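Local coordinates for DNA fragmentation factor subunit beta (Mus musculus, PDB 1V0D), which is a caspase-activated nuclease that cuts DNA and drives chromatin condensation during apoptosis, at residues S162-S165 with R166-Y170; S175-T178 with S179-E183; K199-S202 with V203-G207; N249-S252 with R253-S257. One frame throughout, in Å; residues are numbered along the deposited sequence.

Contact 1 (S162-S165 with R166-Y170); sequences SCES and RIRGY
Ile-167 lays its CD1 methyl against the sulfur of Cys-163, with Ile-167 CD1 to Cys-163 SG at 4.0 Å. The two residues sit one turn apart on the alpha-helix 155-175, in the DNase part of the protein. The Cys-163 sulfur stands opposite its own backbone N across the CA-CB bond (chi1 179°), which places it beside the isoleucine chain. The same pair is joined by the backbone: Ile-167 N gives a nearly straight bond to Cys-163 O at 3.2 Å. Arg-168 N bonds to Glu-164 O at 2.8 Å, and Gly-169 N to Ser-165 O.

On the charged side, Glu-164 and Arg-168 are also four residues apart. Glu-164 OE1 and Arg-168 NH1 are 4.4 Å from each other, too far for a salt bridge, but their opposite charges probably still attract.

Arg-166 runs back along the helix, extended from CG to NE, toward Ser-162. Its main anchor is Trp-259 O, reached through NH1. A water bridges it to the OG of Ser-162. This water lies in the guanidinium plane, at its edge, and accepts from Arg-166 NH2 at 3.3 Å.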
loop_
_atom_site.group_PDB
_atom_site.type_symbol
_atom_site.label_atom_id
_atom_site.label_comp_id
_atom_site.label_asym_id
_atom_site.label_seq_id
_atom_site.Cartn_x
_atom_site.Cartn_y
_atom_site.Cartn_z
ATOM N N SER A 162 -7.451 10.016 -10.381
ATOM C CA SER A 162 -6.519 9.451 -9.432
ATOM C C SER A 162 -5.091 9.877 -9.737
ATOM O O SER A 162 -4.360 10.301 -8.841
ATOM C CB SER A 162 -6.617 7.936 -9.462
ATOM O OG SER A 162 -5.598 7.375 -8.664
ATOM N N CYS A 163 -4.698 9.757 -11.003
ATOM C CA CYS A 163 -3.358 10.124 -11.425
ATOM C C CYS A 163 -3.125 11.603 -11.205
ATOM O O CYS A 163 -2.078 11.995 -10.694
ATOM C CB CYS A 163 -3.145 9.794 -12.902
ATOM S SG CYS A 163 -1.512 10.257 -13.530
ATOM N N GLU A 164 -4.099 12.421 -11.602
ATOM C CA GLU A 164 -4.010 13.873 -11.431
ATOM C C GLU A 164 -3.755 14.245 -9.979
ATOM O O GLU A 164 -3.107 15.246 -9.685
ATOM C CB GLU A 164 -5.305 14.544 -11.867
ATOM C CG GLU A 164 -5.577 14.490 -13.347
ATOM C CD GLU A 164 -6.940 15.067 -13.686
ATOM O OE1 GLU A 164 -7.317 16.088 -13.052
ATOM O OE2 GLU A 164 -7.619 14.505 -14.584
ATOM N N SER A 165 -4.275 13.427 -9.073
ATOM C CA SER A 165 -4.128 13.667 -7.653
ATOM C C SER A 165 -2.704 13.460 -7.177
ATOM O O SER A 165 -2.173 14.274 -6.418
ATOM C CB SER A 165 -5.073 12.757 -6.883
ATOM O OG SER A 165 -6.407 12.988 -7.305
ATOM N N ARG A 166 -2.079 12.371 -7.612
ATOM C CA ARG A 166 -0.716 12.108 -7.190
ATOM C C ARG A 166 0.138 13.269 -7.650
ATOM O O ARG A 166 0.921 13.832 -6.883
ATOM C CB ARG A 166 -0.186 10.828 -7.820
ATOM C CG ARG A 166 -1.094 9.637 -7.675
ATOM C CD ARG A 166 -0.400 8.395 -8.193
ATOM N NE ARG A 166 -1.207 7.191 -8.023
ATOM C CZ ARG A 166 -0.681 5.993 -7.799
ATOM N NH1 ARG A 166 0.642 5.876 -7.723
ATOM N NH2 ARG A 166 -1.465 4.925 -7.636
ATOM N N ILE A 167 -0.038 13.639 -8.909
ATOM C CA ILE A 167 0.744 14.712 -9.489
ATOM C C ILE A 167 0.457 16.069 -8.881
ATOM O O ILE A 167 1.366 16.889 -8.732
ATOM C CB ILE A 167 0.567 14.709 -11.014
ATOM C CG1 ILE A 167 1.355 13.525 -11.573
ATOM C CG2 ILE A 167 1.039 16.016 -11.631
ATOM C CD1 ILE A 167 1.088 13.249 -13.017
ATOM N N ARG A 168 -0.794 16.305 -8.508
ATOM C CA ARG A 168 -1.154 17.572 -7.884
ATOM C C ARG A 168 -0.530 17.537 -6.501
ATOM O O ARG A 168 -0.173 18.571 -5.937
ATOM C CB ARG A 168 -2.661 17.686 -7.766
ATOM C CG ARG A 168 -3.181 19.064 -8.053
ATOM C CD ARG A 168 -4.609 18.960 -8.526
ATOM N NE ARG A 168 -5.173 20.251 -8.895
ATOM C CZ ARG A 168 -6.270 20.377 -9.629
ATOM N NH1 ARG A 168 -6.896 19.284 -10.058
ATOM N NH2 ARG A 168 -6.737 21.582 -9.941
ATOM N N GLY A 169 -0.404 16.325 -5.967
ATOM C CA GLY A 169 0.206 16.135 -4.666
ATOM C C GLY A 169 1.670 16.524 -4.732
ATOM O O GLY A 169 2.199 17.141 -3.812
ATOM N N TYR A 170 2.337 16.167 -5.825
ATOM C CA TYR A 170 3.736 16.526 -5.984
ATOM C C TYR A 170 3.845 18.061 -6.089
ATOM O O TYR A 170 4.794 18.652 -5.559
ATOM C CB TYR A 170 4.354 15.855 -7.229
ATOM C CG TYR A 170 4.271 14.335 -7.253
ATOM C CD1 TYR A 170 4.272 13.592 -6.066
ATOM C CD2 TYR A 170 4.214 13.634 -8.461
ATOM C CE1 TYR A 170 4.216 12.207 -6.081
ATOM C CE2 TYR A 170 4.158 12.229 -8.477
ATOM C CZ TYR A 170 4.159 11.536 -7.283
ATOM O OH TYR A 170 4.090 10.164 -7.265
HETATM O O HOH W 1 -4.728 5.117 -8.007
#

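Contact 2 (S175-T178 with S179-E183); sequences SAYT and SMVDE
Met-180 doubles back over Tyr-177 although only two residues separate them, and its CB and its sulfur meet the same ring. The stretch is a link between helices 155-175 and 186-202. It opens with a type I beta turn from Ser-175 to Thr-178.

The CB of Met-180 sits over one face of the Tyr-177 ring as a CH-pi contact, 4.1 Å from the ring centroid and 16° off the ring normal. The sulfur lies farther out. Met-180 SD is 4.8 Å from the centroid of the Tyr-177 ring and approaches obliquely, which makes a Met-aromatic contact. A bend at chi3 (-109°) turns the Met-180 CE methyl back to the ring, 4.0 Å from Tyr-177 CD1. The two side chains cross at about a right angle. Val-181 adds its CG2 methyl near CD2 of Tyr-177, at 4.0 Å.

Tyr-177 also packs on Val-272 and Ala-276 of helix 267-281 and on Tyr-189 of helix 186-202. An alanine here would remove the ring and is likely to leave Met-180 free to swing, while opening a gap toward helix 267-281.

Backbone bonds accompany the turn. Met-180 N bonds to Tyr-177 O at 2.8 Å, arriving from above the carbonyl plane, and a weak bond joins Val-181 N to Thr-178 O. Ser-175 O is gripped twice, by the N and by the hydroxyl of Thr-178. The bond from Thr-178 OG1 to Ser-175 O, at 2.9 Å, lies in the carbonyl plane on a lone pair.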
loop_
_atom_site.group_PDB
_atom_site.type_symbol
_atom_site.label_atom_id
_atom_site.label_comp_id
_atom_site.label_asym_id
_atom_site.label_seq_id
_atom_site.Cartn_x
_atom_site.Cartn_y
_atom_site.Cartn_z
ATOM N N SER A 175 5.350 23.472 -3.253
ATOM C CA SER A 175 5.042 24.796 -2.696
ATOM C C SER A 175 5.459 24.838 -1.233
ATOM O O SER A 175 6.170 25.745 -0.794
ATOM C CB SER A 175 3.549 25.096 -2.787
ATOM O OG SER A 175 3.198 25.465 -4.105
ATOM N N ALA A 176 5.008 23.838 -0.487
ATOM C CA ALA A 176 5.329 23.721 0.924
ATOM C C ALA A 176 6.806 24.026 1.222
ATOM O O ALA A 176 7.177 24.287 2.369
ATOM C CB ALA A 176 4.986 22.314 1.401
ATOM N N TYR A 177 7.649 23.997 0.194
ATOM C CA TYR A 177 9.071 24.241 0.381
ATOM C C TYR A 177 9.467 25.712 0.290
ATOM O O TYR A 177 10.550 26.092 0.736
ATOM C CB TYR A 177 9.869 23.440 -0.649
ATOM C CG TYR A 177 11.341 23.279 -0.316
ATOM C CD1 TYR A 177 11.759 22.372 0.657
ATOM C CD2 TYR A 177 12.317 24.018 -0.993
ATOM C CE1 TYR A 177 13.114 22.194 0.946
ATOM C CE2 TYR A 177 13.672 23.851 -0.713
ATOM C CZ TYR A 177 14.067 22.934 0.257
ATOM O OH TYR A 177 15.411 22.738 0.527
ATOM N N THR A 178 8.598 26.545 -0.274
ATOM C CA THR A 178 8.915 27.963 -0.422
ATOM C C THR A 178 9.446 28.593 0.862
ATOM O O THR A 178 10.210 29.555 0.815
ATOM C CB THR A 178 7.686 28.783 -0.886
ATOM O OG1 THR A 178 7.114 28.184 -2.055
ATOM C CG2 THR A 178 8.100 30.209 -1.234
ATOM N N SER A 179 9.046 28.046 2.006
ATOM C CA SER A 179 9.477 28.574 3.301
ATOM C C SER A 179 10.943 28.284 3.613
ATOM O O SER A 179 11.604 29.077 4.280
ATOM C CB SER A 179 8.607 28.007 4.429
ATOM O OG SER A 179 8.873 26.629 4.642
ATOM N N MET A 180 11.451 27.152 3.141
ATOM C CA MET A 180 12.842 26.798 3.398
ATOM C C MET A 180 13.791 27.409 2.369
ATOM O O MET A 180 14.966 27.042 2.292
ATOM C CB MET A 180 12.990 25.277 3.450
ATOM C CG MET A 180 12.319 24.677 4.673
ATOM S SD MET A 180 12.327 22.869 4.725
ATOM C CE MET A 180 10.539 22.464 4.429
ATOM N N VAL A 181 13.261 28.357 1.598
ATOM C CA VAL A 181 14.015 29.073 0.574
ATOM C C VAL A 181 14.418 30.429 1.161
ATOM O O VAL A 181 13.747 30.936 2.064
ATOM C CB VAL A 181 13.143 29.324 -0.672
ATOM C CG1 VAL A 181 13.927 30.080 -1.720
ATOM C CG2 VAL A 181 12.644 28.012 -1.224
ATOM N N ASP A 182 15.507 31.011 0.661
ATOM C CA ASP A 182 15.964 32.314 1.145
ATOM C C ASP A 182 14.890 33.341 0.833
ATOM O O ASP A 182 14.328 33.335 -0.262
ATOM C CB ASP A 182 17.253 32.738 0.446
ATOM C CG ASP A 182 18.376 31.745 0.636
ATOM O OD1 ASP A 182 18.144 30.716 1.308
ATOM O OD2 ASP A 182 19.488 31.992 0.108
ATOM N N GLU A 183 14.614 34.226 1.787
ATOM C CA GLU A 183 13.595 35.254 1.602
ATOM C C GLU A 183 13.857 36.087 0.342
ATOM O O GLU A 183 12.925 36.514 -0.347
ATOM C CB GLU A 183 13.537 36.156 2.838
#

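Contact 3 (K199-S202 with V203-G207); sequences KLKS and VQYNG
Tyr-205 and Leu-200 are the two ends of a Schellman motif that closes helix 186-202. Two backbone hydrogen bonds define it. Tyr-205 N reaches Leu-200 O at 2.8 Å and Gln-204 N reaches Lys-201 O at 2.9 Å. Gln-204 is the C-prime residue, with a positive phi of 59°, and this turns the chain off the helix. In an additional bond, Val-203 N is a second donor to Leu-200 O. It comes from the face of the carbonyl plane opposite to Tyr-205 N, so that oxygen is held from both faces.

Apolar contacts follow the reversal. The CB of Leu-200 lies 4.3 Å from CE2 of Tyr-205, and Leu-200 CD2 is 4.4 Å from CG1 of Val-203. Leu-200 is buried, packed also on Ile-167 and Leu-171 of helix 155-175 and on Phe-295 of helix 287-295.

The aliphatic chain of Lys-201 meets the Tyr-205 ring. CG of Tyr-205 lies beside its backbone N (chi1 -55°), which sets the ring alongside the lysine, both pointing the same way. The lysine side chain comes about 4 Å from a bound lead ion. The ring also makes a cation-pi contact with Arg-168. A serine in place of Tyr-205 would probably leave Arg-168 without this aromatic mate and take away the ring beside the Lys-201 chain. Lys-201 CG lies 3.8 Å from Tyr-205 CZ and approaches the ring obliquely.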
loop_
_atom_site.group_PDB
_atom_site.type_symbol
_atom_site.label_atom_id
_atom_site.label_comp_id
_atom_site.label_asym_id
_atom_site.label_seq_id
_atom_site.Cartn_x
_atom_site.Cartn_y
_atom_site.Cartn_z
ATOM N N LYS A 199 1.444 25.264 -16.776
ATOM C CA LYS A 199 1.755 24.150 -17.668
ATOM C C LYS A 199 1.071 22.862 -17.228
ATOM O O LYS A 199 0.620 22.082 -18.059
ATOM C CB LYS A 199 3.264 23.930 -17.728
ATOM C CG LYS A 199 3.680 22.838 -18.684
ATOM C CD LYS A 199 5.086 23.089 -19.184
ATOM C CE LYS A 199 5.406 22.201 -20.373
ATOM N NZ LYS A 199 6.594 22.704 -21.124
ATOM N N LEU A 200 1.001 22.635 -15.921
ATOM C CA LEU A 200 0.348 21.438 -15.427
ATOM C C LEU A 200 -1.135 21.484 -15.758
ATOM O O LEU A 200 -1.709 20.485 -16.190
ATOM C CB LEU A 200 0.534 21.291 -13.917
ATOM C CG LEU A 200 1.760 20.483 -13.505
ATOM C CD1 LEU A 200 1.762 20.270 -12.003
ATOM C CD2 LEU A 200 1.734 19.149 -14.227
ATOM N N LYS A 201 -1.762 22.636 -15.551
ATOM C CA LYS A 201 -3.179 22.765 -15.862
ATOM C C LYS A 201 -3.326 22.621 -17.378
ATOM O O LYS A 201 -4.251 21.972 -17.874
ATOM C CB LYS A 201 -3.703 24.132 -15.417
ATOM C CG LYS A 201 -3.658 24.390 -13.913
ATOM C CD LYS A 201 -3.904 25.870 -13.613
ATOM C CE LYS A 201 -3.921 26.156 -12.106
ATOM N NZ LYS A 201 -3.524 27.572 -11.738
ATOM N N SER A 202 -2.388 23.218 -18.104
ATOM C CA SER A 202 -2.390 23.182 -19.563
ATOM C C SER A 202 -2.374 21.760 -20.103
ATOM O O SER A 202 -2.764 21.514 -21.246
ATOM C CB SER A 202 -1.162 23.908 -20.115
ATOM O OG SER A 202 -0.060 23.014 -20.235
ATOM N N VAL A 203 -1.913 20.824 -19.285
ATOM C CA VAL A 203 -1.817 19.439 -19.710
ATOM C C VAL A 203 -2.714 18.550 -18.846
ATOM O O VAL A 203 -2.689 17.326 -18.942
ATOM C CB VAL A 203 -0.330 18.987 -19.636
ATOM C CG1 VAL A 203 0.034 18.563 -18.220
ATOM C CG2 VAL A 203 -0.068 17.895 -20.630
ATOM N N GLN A 204 -3.509 19.186 -17.994
ATOM C CA GLN A 204 -4.424 18.474 -17.107
ATOM C C GLN A 204 -3.724 17.504 -16.169
ATOM O O GLN A 204 -4.084 16.326 -16.083
ATOM C CB GLN A 204 -5.467 17.732 -17.929
ATOM C CG GLN A 204 -6.156 18.635 -18.900
ATOM C CD GLN A 204 -6.626 17.889 -20.119
ATOM O OE1 GLN A 204 -7.620 17.153 -20.069
ATOM N NE2 GLN A 204 -5.904 18.056 -21.230
ATOM N N TYR A 205 -2.715 18.018 -15.474
ATOM C CA TYR A 205 -1.963 17.249 -14.504
ATOM C C TYR A 205 -1.546 15.850 -14.968
ATOM O O TYR A 205 -1.382 14.946 -14.147
ATOM C CB TYR A 205 -2.777 17.168 -13.207
ATOM C CG TYR A 205 -3.170 18.536 -12.691
ATOM C CD1 TYR A 205 -4.198 19.267 -13.296
ATOM C CD2 TYR A 205 -2.442 19.148 -11.669
ATOM C CE1 TYR A 205 -4.487 20.583 -12.901
ATOM C CE2 TYR A 205 -2.718 20.461 -11.264
ATOM C CZ TYR A 205 -3.737 21.174 -11.887
ATOM O OH TYR A 205 -3.978 22.482 -11.509
ATOM N N ASN A 206 -1.372 15.668 -16.275
ATOM C CA ASN A 206 -0.958 14.372 -16.803
ATOM C C ASN A 206 -1.815 13.194 -16.369
ATOM O O ASN A 206 -1.344 12.057 -16.374
ATOM C CB ASN A 206 0.490 14.090 -16.410
ATOM C CG ASN A 206 1.473 14.956 -17.167
ATOM O OD1 ASN A 206 2.490 15.386 -16.621
ATOM N ND2 ASN A 206 1.175 15.215 -18.438
ATOM N N GLY A 207 -3.066 13.455 -15.999
ATOM C CA GLY A 207 -3.955 12.374 -15.585
ATOM C C GLY A 207 -4.074 11.362 -16.708
ATOM O O GLY A 207 -4.500 10.220 -16.527
#

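Contact 4 (N249-S252 with R253-S257); sequences NRES and RILFS
Ile-254 presses the end of its chain onto the flat guanidinium of Arg-250, one turn back on the short helix 250-255. Ile-254 CD1 stands over the centre of the group, 3.7 Å from Arg-250 CZ, and the two side chains cross at a slant. Arg-250 gets there with its CG opposite its backbone N (chi1 170°) and an extended chain to NE. Its NH2 bonds to Ala-306 O of the second subunit, so the methyl backs a group that is tied across the interface.

The CG of Arg-250 lies over one face of the Arg-253 guanidinium, toward the rim. The Arg-253 chain bends at chi3. The charges come fairly close, NE of Arg-250 to NH2 of Arg-253 at 4.6 Å. Arg-253 has a cation-pi partner in Trp-144.

Glu-251 and Leu-255 run side by side, pointing the same way, with Glu-251 CG to Leu-255 CD1 at 4.2 Å. The carboxylate of Glu-251 goes on to bond through OE1 to NE2 of His-242, a zinc ligand, in the second subunit.

Asn-249 is the N-cap, just before the first helical residue. Its OD1 accepts from Ser-252 N, with Asn-249 OD1 to Ser-252 N at 3.1 Å, and weakly from Glu-251 N. Four main-chain bonds follow, from Arg-253 N to Asn-249 O at 2.9 Å through Phe-256 N to Ser-252 O.

His-127 of helix 116-129 packs on Asn-249 and Glu-251. Strand 243-244 meets Ser-252, Leu-255 and Phe-256 through Ile-244.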
loop_
_atom_site.group_PDB
_atom_site.type_symbol
_atom_site.label_atom_id
_atom_site.label_comp_id
_atom_site.label_asym_id
_atom_site.label_seq_id
_atom_site.Cartn_x
_atom_site.Cartn_y
_atom_site.Cartn_z
ATOM N N ASN A 249 -11.777 -4.786 -11.942
ATOM C CA ASN A 249 -12.061 -5.372 -10.647
ATOM C C ASN A 249 -11.943 -4.281 -9.583
ATOM O O ASN A 249 -11.073 -3.415 -9.669
ATOM C CB ASN A 249 -11.014 -6.464 -10.444
ATOM C CG ASN A 249 -11.163 -7.202 -9.166
ATOM O OD1 ASN A 249 -11.180 -6.610 -8.091
ATOM N ND2 ASN A 249 -11.242 -8.524 -9.263
ATOM N N ARG A 250 -12.818 -4.316 -8.583
ATOM C CA ARG A 250 -12.787 -3.323 -7.516
ATOM C C ARG A 250 -11.498 -3.436 -6.716
ATOM O O ARG A 250 -10.813 -2.447 -6.478
ATOM C CB ARG A 250 -13.974 -3.504 -6.573
ATOM C CG ARG A 250 -13.850 -2.662 -5.334
ATOM C CD ARG A 250 -14.977 -2.865 -4.350
ATOM N NE ARG A 250 -14.708 -2.076 -3.152
ATOM C CZ ARG A 250 -14.103 -2.544 -2.062
ATOM N NH1 ARG A 250 -13.714 -3.819 -1.997
ATOM N NH2 ARG A 250 -13.839 -1.717 -1.056
ATOM N N GLU A 251 -11.175 -4.649 -6.293
ATOM C CA GLU A 251 -9.967 -4.883 -5.518
ATOM C C GLU A 251 -8.743 -4.489 -6.337
ATOM O O GLU A 251 -7.734 -4.027 -5.796
ATOM C CB GLU A 251 -9.884 -6.353 -5.130
ATOM C CG GLU A 251 -8.686 -6.702 -4.278
ATOM C CD GLU A 251 -8.818 -8.077 -3.648
ATOM O OE1 GLU A 251 -9.821 -8.298 -2.921
ATOM O OE2 GLU A 251 -7.926 -8.926 -3.878
ATOM N N SER A 252 -8.846 -4.676 -7.649
ATOM C CA SER A 252 -7.772 -4.339 -8.567
ATOM C C SER A 252 -7.576 -2.822 -8.585
ATOM O O SER A 252 -6.456 -2.322 -8.588
ATOM C CB SER A 252 -8.133 -4.852 -9.950
ATOM O OG SER A 252 -7.121 -4.554 -10.884
ATOM N N ARG A 253 -8.679 -2.091 -8.581
ATOM C CA ARG A 253 -8.638 -0.636 -8.574
ATOM C C ARG A 253 -7.934 -0.095 -7.321
ATOM O O ARG A 253 -7.231 0.917 -7.361
ATOM C CB ARG A 253 -10.068 -0.105 -8.615
ATOM C CG ARG A 253 -10.207 1.402 -8.688
ATOM C CD ARG A 253 -11.583 1.807 -8.197
ATOM N NE ARG A 253 -11.608 1.809 -6.739
ATOM C CZ ARG A 253 -12.710 1.681 -6.013
ATOM N NH1 ARG A 253 -13.878 1.533 -6.616
ATOM N NH2 ARG A 253 -12.645 1.716 -4.686
ATOM N N ILE A 254 -8.142 -0.781 -6.204
ATOM C CA ILE A 254 -7.568 -0.396 -4.915
ATOM C C ILE A 254 -6.090 -0.766 -4.790
ATOM O O ILE A 254 -5.303 -0.009 -4.210
ATOM C CB ILE A 254 -8.364 -1.060 -3.760
ATOM C CG1 ILE A 254 -9.775 -0.483 -3.726
ATOM C CG2 ILE A 254 -7.653 -0.861 -2.423
ATOM C CD1 ILE A 254 -10.702 -1.222 -2.806
ATOM N N LEU A 255 -5.717 -1.933 -5.310
ATOM C CA LEU A 255 -4.326 -2.359 -5.250
ATOM C C LEU A 255 -3.459 -1.375 -6.034
ATOM O O LEU A 255 -2.317 -1.098 -5.667
ATOM C CB LEU A 255 -4.179 -3.772 -5.813
ATOM C CG LEU A 255 -4.701 -4.877 -4.889
ATOM C CD1 LEU A 255 -4.776 -6.179 -5.645
ATOM C CD2 LEU A 255 -3.791 -5.018 -3.679
ATOM N N PHE A 256 -4.015 -0.826 -7.106
ATOM C CA PHE A 256 -3.288 0.128 -7.912
ATOM C C PHE A 256 -2.860 1.313 -7.033
ATOM O O PHE A 256 -2.005 2.114 -7.410
ATOM C CB PHE A 256 -4.176 0.584 -9.072
ATOM C CG PHE A 256 -3.419 1.231 -10.194
ATOM C CD1 PHE A 256 -2.397 0.553 -10.835
ATOM C CD2 PHE A 256 -3.722 2.525 -10.599
ATOM C CE1 PHE A 256 -1.691 1.157 -11.856
ATOM C CE2 PHE A 256 -3.014 3.134 -11.625
ATOM C CZ PHE A 256 -2.001 2.451 -12.251
ATOM N N SER A 257 -3.461 1.424 -5.855
ATOM C CA SER A 257 -3.108 2.495 -4.923
ATOM C C SER A 257 -1.710 2.241 -4.394
ATOM O O SER A 257 -0.992 3.177 -4.043
ATOM C CB SER A 257 -4.056 2.523 -3.728
ATOM O OG SER A 257 -5.356 2.881 -4.137
#

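The four contacts come in series along the chain, all in the nuclease part. Contact 1 is on helix 155-175, contact 2 in the loop that follows it, contact 3 at the end of helix 186-202, and contact 4 on helix 250-255. Contacts 1 and 3 touch, their centres 10 Å apart, so the chain leaving helix 186-202 packs on helix 155-175. Contact 1 also reaches contact 4, 17 Å away between centres, where Arg-166 approaches Phe-256. Contacts 2 and 4 lie on opposite sides of the chain's centre, about 36 Å apart between centres. Contact 4 alone meets the second subunit, which ties its helix to the dimer interface and a zinc-ligand histidine there.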